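PDB 6TJA: SVS_variant_AS1 from Streptomyces sp. CWA1, which probably catalyses the cyclisation of geranylgeranyl diphosphate to the diterpene spiroviolene, as an engineered ancestral form of a terpene cyclase. Local coordinates for residues 23-28 / 56-61; 213-218 / 350-355. One frame throughout, in Å; residues are numbered along the deposited sequence.

How the contacts relate
From the N terminus, contact 1 comes first: the start of helix 25-38 meets helix 56-61, closing a loop of 27 intervening residues, most of them helical. The chain then runs through the helices of the terpene synthase fold before contact 2 opens at helix 211-231. That contact closes a far longer loop of 131 residues, when segment 350-355, in the tail after helix 289-309, folds back onto the helix. The two loops follow one another without nesting or crossing. The centres of the two contacts lie about 30 Å apart, on opposite sides of the chain's centre. Contact 1 joins two N-terminal helices; contact 2 fastens the C-terminal tail beside the second subunit.

Contact 1: 23-28 / 56-61; sequences PRVHEV and SADFFA
Val25 and Ala61 bring the two backbones nearest to each other, their CA atoms 5.9 Å apart, where the first turn of helix 25-38 lies against helix 56-61. Val25 does most of the touching through one methyl. Its CG2 stands anti to the backbone N, with CG1 at a chi1 of 56°, a position that carries CG2 across to Ala61 CB at 3.7 Å. The same CG2 comes within 3.8 Å of Asp58 CA and 3.9 Å of Ala57 O, so this branch rests on the backbone of the opposing helix as well as on a side chain. One turn further along, Val28 CG1 faces Ala57 CB more loosely, at 4.4 Å. This is a small helix-to-helix seam in the all-helical terpene synthase fold, in which two alanines offer little bulk and Val25 comes close to the backbone. Arg24, the N-cap of the first helix, starts that turn by accepting the backbone N-H of Val28 at its O. On the other helix Asp58 OD2 is held by Arg62 in a salt bridge, while Asp58 OD1 lies 4.4 Å from Val25 CG2. No hydrogen bond crosses between the segments. Ile21 and His22, just before the first segment, also pack on Ala61.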
ATOM      1  N   PRO A  23      27.851   4.638  16.415  1.00 31.67           N
ATOM      2  CA  PRO A  23      29.315   4.695  16.519  1.00 29.82           C
ATOM      3  C   PRO A  23      30.071   4.084  15.329  1.00 32.33           C
ATOM      4  O   PRO A  23      31.201   4.401  15.154  1.00 30.70           O
ATOM      5  CB  PRO A  23      29.659   3.922  17.807  1.00 28.27           C
ATOM      6  CG  PRO A  23      28.385   3.222  18.241  1.00 30.51           C
ATOM      7  CD  PRO A  23      27.225   3.942  17.558  1.00 30.72           C
ATOM      8  N   ARG A  24      29.428   3.250  14.510  1.00 33.17           N
ATOM      9  CA  ARG A  24      30.073   2.620  13.332  1.00 32.57           C
ATOM     10  C   ARG A  24      29.606   3.292  12.044  1.00 29.67           C
ATOM     11  O   ARG A  24      29.715   2.662  10.982  1.00 31.79           O
ATOM     12  CB  ARG A  24      29.763   1.125  13.356  1.00 38.23           C
ATOM     13  CG  ARG A  24      30.101   0.478  14.692  1.00 40.07           C
ATOM     14  CD  ARG A  24      31.591   0.197  14.814  1.00 42.92           C
ATOM     15  NE  ARG A  24      31.922  -0.813  13.826  1.00 45.06           N
ATOM     16  CZ  ARG A  24      33.137  -1.253  13.530  1.00 44.37           C
ATOM     17  NH1 ARG A  24      34.191  -0.806  14.181  1.00 46.03           N
ATOM     18  NH2 ARG A  24      33.276  -2.150  12.570  1.00 43.85           N
ATOM     19  N   VAL A  25      29.138   4.537  12.106  1.00 31.18           N
ATOM     20  CA  VAL A  25      28.591   5.235  10.905  1.00 33.83           C
ATOM     21  C   VAL A  25      29.622   5.190   9.764  1.00 34.61           C
ATOM     22  O   VAL A  25      29.228   4.822   8.646  1.00 32.35           O
ATOM     23  CB  VAL A  25      28.121   6.673  11.199  1.00 34.54           C
ATOM     24  CG1 VAL A  25      29.206   7.558  11.804  1.00 38.56           C
ATOM     25  CG2 VAL A  25      27.572   7.314   9.947  1.00 34.96           C
ATOM     26  N   HIS A  26      30.894   5.519  10.021  1.00 37.77           N
ATOM     27  CA  HIS A  26      31.957   5.637   8.974  1.00 38.08           C
ATOM     28  C   HIS A  26      32.222   4.264   8.346  1.00 35.96           C
ATOM     29  O   HIS A  26      32.401   4.206   7.150  1.00 38.82           O
ATOM     30  CB  HIS A  26      33.232   6.307   9.529  1.00 42.33           C
ATOM     31  CG  HIS A  26      32.977   7.681  10.083  1.00 47.28           C
ATOM     32  ND1 HIS A  26      33.161   7.996  11.432  1.00 44.97           N
ATOM     33  CD2 HIS A  26      32.510   8.813   9.498  1.00 46.69           C
ATOM     34  CE1 HIS A  26      32.858   9.273  11.630  1.00 46.25           C
ATOM     35  NE2 HIS A  26      32.448   9.792  10.466  1.00 46.59           N
ATOM     36  N   GLU A  27      32.225   3.192   9.123  1.00 37.61           N
ATOM     37  CA  GLU A  27      32.431   1.816   8.605  1.00 39.98           C
ATOM     38  C   GLU A  27      31.261   1.468   7.671  1.00 43.12           C
ATOM     39  O   GLU A  27      31.506   0.857   6.612  1.00 47.96           O
ATOM     40  CB  GLU A  27      32.539   0.801   9.747  1.00 41.26           C
ATOM     41  CG  GLU A  27      33.841   0.881  10.547  1.00 46.74           C
ATOM     42  CD  GLU A  27      33.955   1.984  11.592  1.00 48.92           C
ATOM     43  OE1 GLU A  27      32.958   2.706  11.824  1.00 43.37           O
ATOM     44  OE2 GLU A  27      35.055   2.131  12.176  1.00 60.93           O
ATOM     45  N   VAL A  28      30.031   1.824   8.053  1.00 37.38           N
ATOM     46  CA  VAL A  28      28.822   1.508   7.241  1.00 36.08           C
ATOM     47  C   VAL A  28      28.839   2.373   5.979  1.00 33.35           C
ATOM     48  O   VAL A  28      28.566   1.839   4.930  1.00 31.96           O
ATOM     49  CB  VAL A  28      27.523   1.659   8.054  1.00 32.84           C
ATOM     50  CG1 VAL A  28      26.299   1.715   7.160  1.00 32.79           C
ATOM     51  CG2 VAL A  28      27.419   0.509   9.032  1.00 33.57           C
ATOM     52  N   SER A  56      23.661   9.333   2.969  1.00 31.57           N
ATOM     53  CA  SER A  56      22.451   8.671   3.490  1.00 29.60           C
ATOM     54  C   SER A  56      22.826   7.752   4.659  1.00 29.21           C
ATOM     55  O   SER A  56      21.957   7.492   5.491  1.00 29.46           O
ATOM     56  CB  SER A  56      21.714   7.994   2.395  1.00 30.02           C
ATOM     57  OG  SER A  56      21.232   8.982   1.490  1.00 26.43           O
ATOM     58  N   ALA A  57      24.079   7.312   4.773  1.00 29.98           N
ATOM     59  CA  ALA A  57      24.521   6.453   5.900  1.00 31.07           C
ATOM     60  C   ALA A  57      24.578   7.306   7.168  1.00 28.50           C
ATOM     61  O   ALA A  57      24.074   6.876   8.190  1.00 31.26           O
ATOM     62  CB  ALA A  57      25.838   5.796   5.588  1.00 34.15           C
ATOM     63  N   ASP A  58      25.029   8.543   7.054  1.00 31.69           N
ATOM     64  CA  ASP A  58      24.985   9.532   8.161  1.00 34.87           C
ATOM     65  C   ASP A  58      23.517   9.717   8.573  1.00 33.49           C
ATOM     66  O   ASP A  58      23.205   9.708   9.778  1.00 26.94           O
ATOM     67  CB  ASP A  58      25.638  10.860   7.744  1.00 35.96           C
ATOM     68  CG  ASP A  58      25.910  11.819   8.896  1.00 42.75           C
ATOM     69  OD1 ASP A  58      26.993  11.666   9.537  1.00 52.44           O
ATOM     70  OD2 ASP A  58      25.044  12.699   9.156  1.00 39.73           O
ATOM     71  N   PHE A  59      22.647   9.912   7.583  1.00 31.46           N
ATOM     72  CA  PHE A  59      21.194  10.128   7.783  1.00 28.05           C
ATOM     73  C   PHE A  59      20.638   8.972   8.624  1.00 25.51           C
ATOM     74  O   PHE A  59      20.124   9.253   9.693  1.00 23.25           O
ATOM     75  CB  PHE A  59      20.498  10.304   6.436  1.00 28.61           C
ATOM     76  CG  PHE A  59      19.010  10.456   6.514  1.00 28.55           C
ATOM     77  CD1 PHE A  59      18.446  11.702   6.673  1.00 28.58           C
ATOM     78  CD2 PHE A  59      18.184   9.351   6.410  1.00 27.43           C
ATOM     79  CE1 PHE A  59      17.068  11.842   6.732  1.00 31.81           C
ATOM     80  CE2 PHE A  59      16.806   9.498   6.444  1.00 28.04           C
ATOM     81  CZ  PHE A  59      16.251  10.742   6.628  1.00 29.35           C
ATOM     82  N   PHE A  60      20.711   7.720   8.175  1.00 25.21           N
ATOM     83  CA  PHE A  60      19.947   6.640   8.834  1.00 24.79           C
ATOM     84  C   PHE A  60      20.678   6.128  10.084  1.00 26.73           C
ATOM     85  O   PHE A  60      19.985   5.568  10.941  1.00 26.20           O
ATOM     86  CB  PHE A  60      19.582   5.504   7.888  1.00 26.60           C
ATOM     87  CG  PHE A  60      18.372   4.749   8.395  1.00 24.91           C
ATOM     88  CD1 PHE A  60      17.130   5.360   8.422  1.00 24.75           C
ATOM     89  CD2 PHE A  60      18.488   3.471   8.905  1.00 23.66           C
ATOM     90  CE1 PHE A  60      16.023   4.702   8.937  1.00 22.96           C
ATOM     91  CE2 PHE A  60      17.372   2.796   9.365  1.00 24.59           C
ATOM     92  CZ  PHE A  60      16.143   3.407   9.373  1.00 23.52           C
ATOM     93  N   ALA A  61      21.988   6.372  10.211  1.00 24.55           N
ATOM     94  CA  ALA A  61      22.781   6.095  11.428  1.00 26.17           C
ATOM     95  C   ALA A  61      22.255   6.933  12.603  1.00 25.64           C
ATOM     96  O   ALA A  61      22.510   6.581  13.781  1.00 26.33           O
ATOM     97  CB  ALA A  61      24.249   6.362  11.137  1.00 25.53           C
TER

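Contact 2: 213-218 / 350-355; sequences VRALTE and IAWWWD
Trp352 and Trp353, neighbours on a 3-10 turn, press their indoles against one flank of helix 211-231, with the CA atoms of Ala215 and Trp353 5.6 Å apart. First in the segment is Ile350, whose CB covers part of one face of the Trp353 ring and whose O receives the Trp353 backbone N-H. In Trp352, CG sits between the backbone N and the carbonyl carbon (chi1 68°), and the six-membered end of the indole reaches the helix: CZ3 lies 3.8 Å from Ala215 CB and CZ2 3.3 Å from Glu218 OE1. Trp353 CD1 stands 3.6 Å above the Trp352 ring plane, over its centre. The Trp353 ring also packs on Ala215, CD1 to CB being 3.8 Å, and gives its NE1 hydrogen to Glu218 OE1 at 3.0 Å. The bond (N-H...O 155°) lies in the indole plane and uses the oxygen's anti lone pair; the carboxylate and ring planes are 80° apart. A leucine in place of Trp353 would probably leave Glu218 OE1 without its indole donor and remove the CD1 contact from the face of Trp352. Ser118 of the second subunit bonds to Trp352 N. Glu218 touches the tail through Trp353 and that subunit through its Arg112, salt-bridged to OE2, where Arg214 NH2 adds a long pair. With an indole N-H at one oxygen and arginines near the other, the buried carboxylate probably stays ionised.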
ATOM      1  N   VAL A 213      -0.061   4.549  18.187  1.00 25.67           N
ATOM      2  CA  VAL A 213       1.286   4.323  17.610  1.00 25.07           C
ATOM      3  C   VAL A 213       1.261   4.687  16.121  1.00 25.63           C
ATOM      4  O   VAL A 213       2.246   5.252  15.617  1.00 23.45           O
ATOM      5  CB  VAL A 213       1.717   2.864  17.818  1.00 24.62           C
ATOM      6  CG1 VAL A 213       3.012   2.556  17.083  1.00 23.89           C
ATOM      7  CG2 VAL A 213       1.852   2.561  19.292  1.00 26.44           C
ATOM      8  N   ARG A 214       0.187   4.332  15.426  1.00 24.54           N
ATOM      9  CA  ARG A 214      -0.029   4.778  14.039  1.00 22.93           C
ATOM     10  C   ARG A 214       0.027   6.314  14.000  1.00 23.20           C
ATOM     11  O   ARG A 214       0.697   6.891  13.102  1.00 24.74           O
ATOM     12  CB  ARG A 214      -1.359   4.178  13.581  1.00 25.09           C
ATOM     13  CG  ARG A 214      -1.592   4.285  12.090  1.00 29.13           C
ATOM     14  CD  ARG A 214      -0.573   3.442  11.337  1.00 30.66           C
ATOM     15  NE  ARG A 214      -0.339   4.207  10.172  1.00 34.45           N
ATOM     16  CZ  ARG A 214       0.821   4.446   9.623  1.00 35.01           C
ATOM     17  NH1 ARG A 214       1.925   3.911  10.112  1.00 31.08           N
ATOM     18  NH2 ARG A 214       0.829   5.192   8.533  1.00 35.64           N
ATOM     19  N   ALA A 215      -0.667   6.994  14.905  1.00 22.52           N
ATOM     20  CA  ALA A 215      -0.705   8.479  14.925  1.00 23.41           C
ATOM     21  C   ALA A 215       0.681   9.040  15.263  1.00 23.87           C
ATOM     22  O   ALA A 215       1.085  10.043  14.653  1.00 25.42           O
ATOM     23  CB  ALA A 215      -1.743   8.986  15.869  1.00 22.28           C
ATOM     24  N   LEU A 216       1.415   8.418  16.171  1.00 23.20           N
ATOM     25  CA  LEU A 216       2.784   8.906  16.524  1.00 24.21           C
ATOM     26  C   LEU A 216       3.656   8.751  15.286  1.00 22.80           C
ATOM     27  O   LEU A 216       4.471   9.615  15.042  1.00 23.53           O
ATOM     28  CB  LEU A 216       3.363   8.087  17.694  1.00 24.23           C
ATOM     29  CG  LEU A 216       2.824   8.456  19.070  1.00 23.58           C
ATOM     30  CD1 LEU A 216       3.262   7.432  20.122  1.00 25.81           C
ATOM     31  CD2 LEU A 216       3.280   9.853  19.487  1.00 23.08           C
ATOM     32  N   THR A 217       3.450   7.686  14.515  1.00 22.22           N
ATOM     33  CA  THR A 217       4.260   7.404  13.313  1.00 22.47           C
ATOM     34  C   THR A 217       3.939   8.474  12.250  1.00 24.43           C
ATOM     35  O   THR A 217       4.884   9.087  11.669  1.00 24.26           O
ATOM     36  CB  THR A 217       4.043   5.966  12.827  1.00 23.97           C
ATOM     37  OG1 THR A 217       4.412   5.023  13.843  1.00 23.30           O
ATOM     38  CG2 THR A 217       4.858   5.694  11.582  1.00 24.00           C
ATOM     39  N   GLU A 218       2.650   8.704  12.000  1.00 24.26           N
ATOM     40  CA  GLU A 218       2.214   9.735  11.033  1.00 22.73           C
ATOM     41  C   GLU A 218       2.785  11.094  11.462  1.00 22.40           C
ATOM     42  O   GLU A 218       3.301  11.807  10.604  1.00 20.31           O
ATOM     43  CB  GLU A 218       0.703   9.678  10.900  1.00 23.82           C
ATOM     44  CG  GLU A 218       0.218   8.510  10.061  1.00 22.40           C
ATOM     45  CD  GLU A 218      -1.149   8.737   9.446  1.00 24.27           C
ATOM     46  OE1 GLU A 218      -1.813   9.718   9.862  1.00 26.18           O
ATOM     47  OE2 GLU A 218      -1.562   7.940   8.557  1.00 23.30           O
ATOM     48  N   ILE A 350      -6.153  15.153   9.462  1.00 22.67           N
ATOM     49  CA  ILE A 350      -5.181  14.828  10.546  1.00 23.72           C
ATOM     50  C   ILE A 350      -5.774  15.081  11.932  1.00 22.97           C
ATOM     51  O   ILE A 350      -5.054  14.801  12.913  1.00 23.73           O
ATOM     52  CB  ILE A 350      -3.844  15.559  10.341  1.00 22.68           C
ATOM     53  CG1 ILE A 350      -3.982  17.082  10.424  1.00 25.05           C
ATOM     54  CG2 ILE A 350      -3.204  15.125   9.048  1.00 22.81           C
ATOM     55  CD1 ILE A 350      -2.656  17.837  10.584  1.00 23.32           C
ATOM     56  N   ALA A 351      -7.015  15.564  12.027  1.00 23.38           N
ATOM     57  CA  ALA A 351      -7.658  15.955  13.300  1.00 21.79           C
ATOM     58  C   ALA A 351      -7.717  14.753  14.244  1.00 23.73           C
ATOM     59  O   ALA A 351      -7.584  14.941  15.487  1.00 22.20           O
ATOM     60  CB  ALA A 351      -9.027  16.512  13.025  1.00 22.63           C
ATOM     61  N   TRP A 352      -7.842  13.542  13.701  1.00 23.68           N
ATOM     62  CA  TRP A 352      -7.912  12.325  14.550  1.00 23.76           C
ATOM     63  C   TRP A 352      -6.608  12.130  15.340  1.00 24.26           C
ATOM     64  O   TRP A 352      -6.635  11.385  16.341  1.00 22.85           O
ATOM     65  CB  TRP A 352      -8.278  11.088  13.723  1.00 24.07           C
ATOM     66  CG  TRP A 352      -7.231  10.646  12.752  1.00 25.92           C
ATOM     67  CD1 TRP A 352      -7.038  11.091  11.473  1.00 24.19           C
ATOM     68  CD2 TRP A 352      -6.230   9.648  12.991  1.00 23.37           C
ATOM     69  NE1 TRP A 352      -5.992  10.431  10.903  1.00 24.14           N
ATOM     70  CE2 TRP A 352      -5.477   9.543  11.815  1.00 23.87           C
ATOM     71  CE3 TRP A 352      -5.901   8.852  14.084  1.00 23.55           C
ATOM     72  CZ2 TRP A 352      -4.397   8.673  11.715  1.00 24.49           C
ATOM     73  CZ3 TRP A 352      -4.858   7.961  13.970  1.00 22.85           C
ATOM     74  CH2 TRP A 352      -4.111   7.889  12.809  1.00 23.03           C
ATOM     75  N   TRP A 353      -5.499  12.789  14.989  1.00 23.85           N
ATOM     76  CA  TRP A 353      -4.285  12.688  15.852  1.00 25.92           C
ATOM     77  C   TRP A 353      -4.538  13.226  17.267  1.00 25.95           C
ATOM     78  O   TRP A 353      -3.768  12.874  18.156  1.00 27.40           O
ATOM     79  CB  TRP A 353      -3.089  13.400  15.255  1.00 24.16           C
ATOM     80  CG  TRP A 353      -2.623  12.867  13.948  1.00 23.29           C
ATOM     81  CD1 TRP A 353      -2.872  11.654  13.385  1.00 24.45           C
ATOM     82  CD2 TRP A 353      -1.817  13.595  13.011  1.00 25.11           C
ATOM     83  NE1 TRP A 353      -2.277  11.582  12.148  1.00 24.04           N
ATOM     84  CE2 TRP A 353      -1.612  12.749  11.900  1.00 25.18           C
ATOM     85  CE3 TRP A 353      -1.233  14.869  13.024  1.00 24.37           C
ATOM     86  CZ2 TRP A 353      -0.840  13.140  10.803  1.00 26.87           C
ATOM     87  CZ3 TRP A 353      -0.507  15.267  11.925  1.00 25.48           C
ATOM     88  CH2 TRP A 353      -0.308  14.406  10.838  1.00 26.51           C
ATOM     89  N   TRP A 354      -5.538  14.089  17.448  1.00 27.95           N
ATOM     90  CA  TRP A 354      -5.865  14.781  18.725  1.00 28.81           C
ATOM     91  C   TRP A 354      -7.059  14.136  19.436  1.00 30.17           C
ATOM     92  O   TRP A 354      -7.459  14.715  20.447  1.00 28.60           O
ATOM     93  CB  TRP A 354      -6.176  16.261  18.453  1.00 28.06           C
ATOM     94  CG  TRP A 354      -4.975  17.113  18.219  1.00 28.48           C
ATOM     95  CD1 TRP A 354      -4.257  17.801  19.163  1.00 32.04           C
ATOM     96  CD2 TRP A 354      -4.330  17.362  16.955  1.00 29.00           C
ATOM     97  NE1 TRP A 354      -3.209  18.468  18.577  1.00 29.49           N
ATOM     98  CE2 TRP A 354      -3.234  18.228  17.222  1.00 28.89           C
ATOM     99  CE3 TRP A 354      -4.562  16.939  15.638  1.00 27.16           C
ATOM    100  CZ2 TRP A 354      -2.406  18.688  16.202  1.00 28.82           C
ATOM    101  CZ3 TRP A 354      -3.732  17.383  14.635  1.00 26.34           C
ATOM    102  CH2 TRP A 354      -2.670  18.251  14.915  1.00 30.20           C
ATOM    103  N   ASP A 355      -7.645  13.060  18.885  1.00 29.26           N
ATOM    104  CA  ASP A 355      -8.868  12.393  19.403  1.00 31.75           C
ATOM    105  C   ASP A 355      -8.449  11.216  20.294  1.00 32.33           C
ATOM    106  O   ASP A 355      -8.284  10.125  19.768  1.00 36.49           O
ATOM    107  CB  ASP A 355      -9.744  11.975  18.220  1.00 32.74           C
ATOM    108  CG  ASP A 355     -11.063  11.332  18.595  1.00 32.08           C
ATOM    109  OD1 ASP A 355     -11.205  10.969  19.772  1.00 29.93           O
ATOM    110  OD2 ASP A 355     -11.947  11.221  17.693  1.00 29.14           O
TER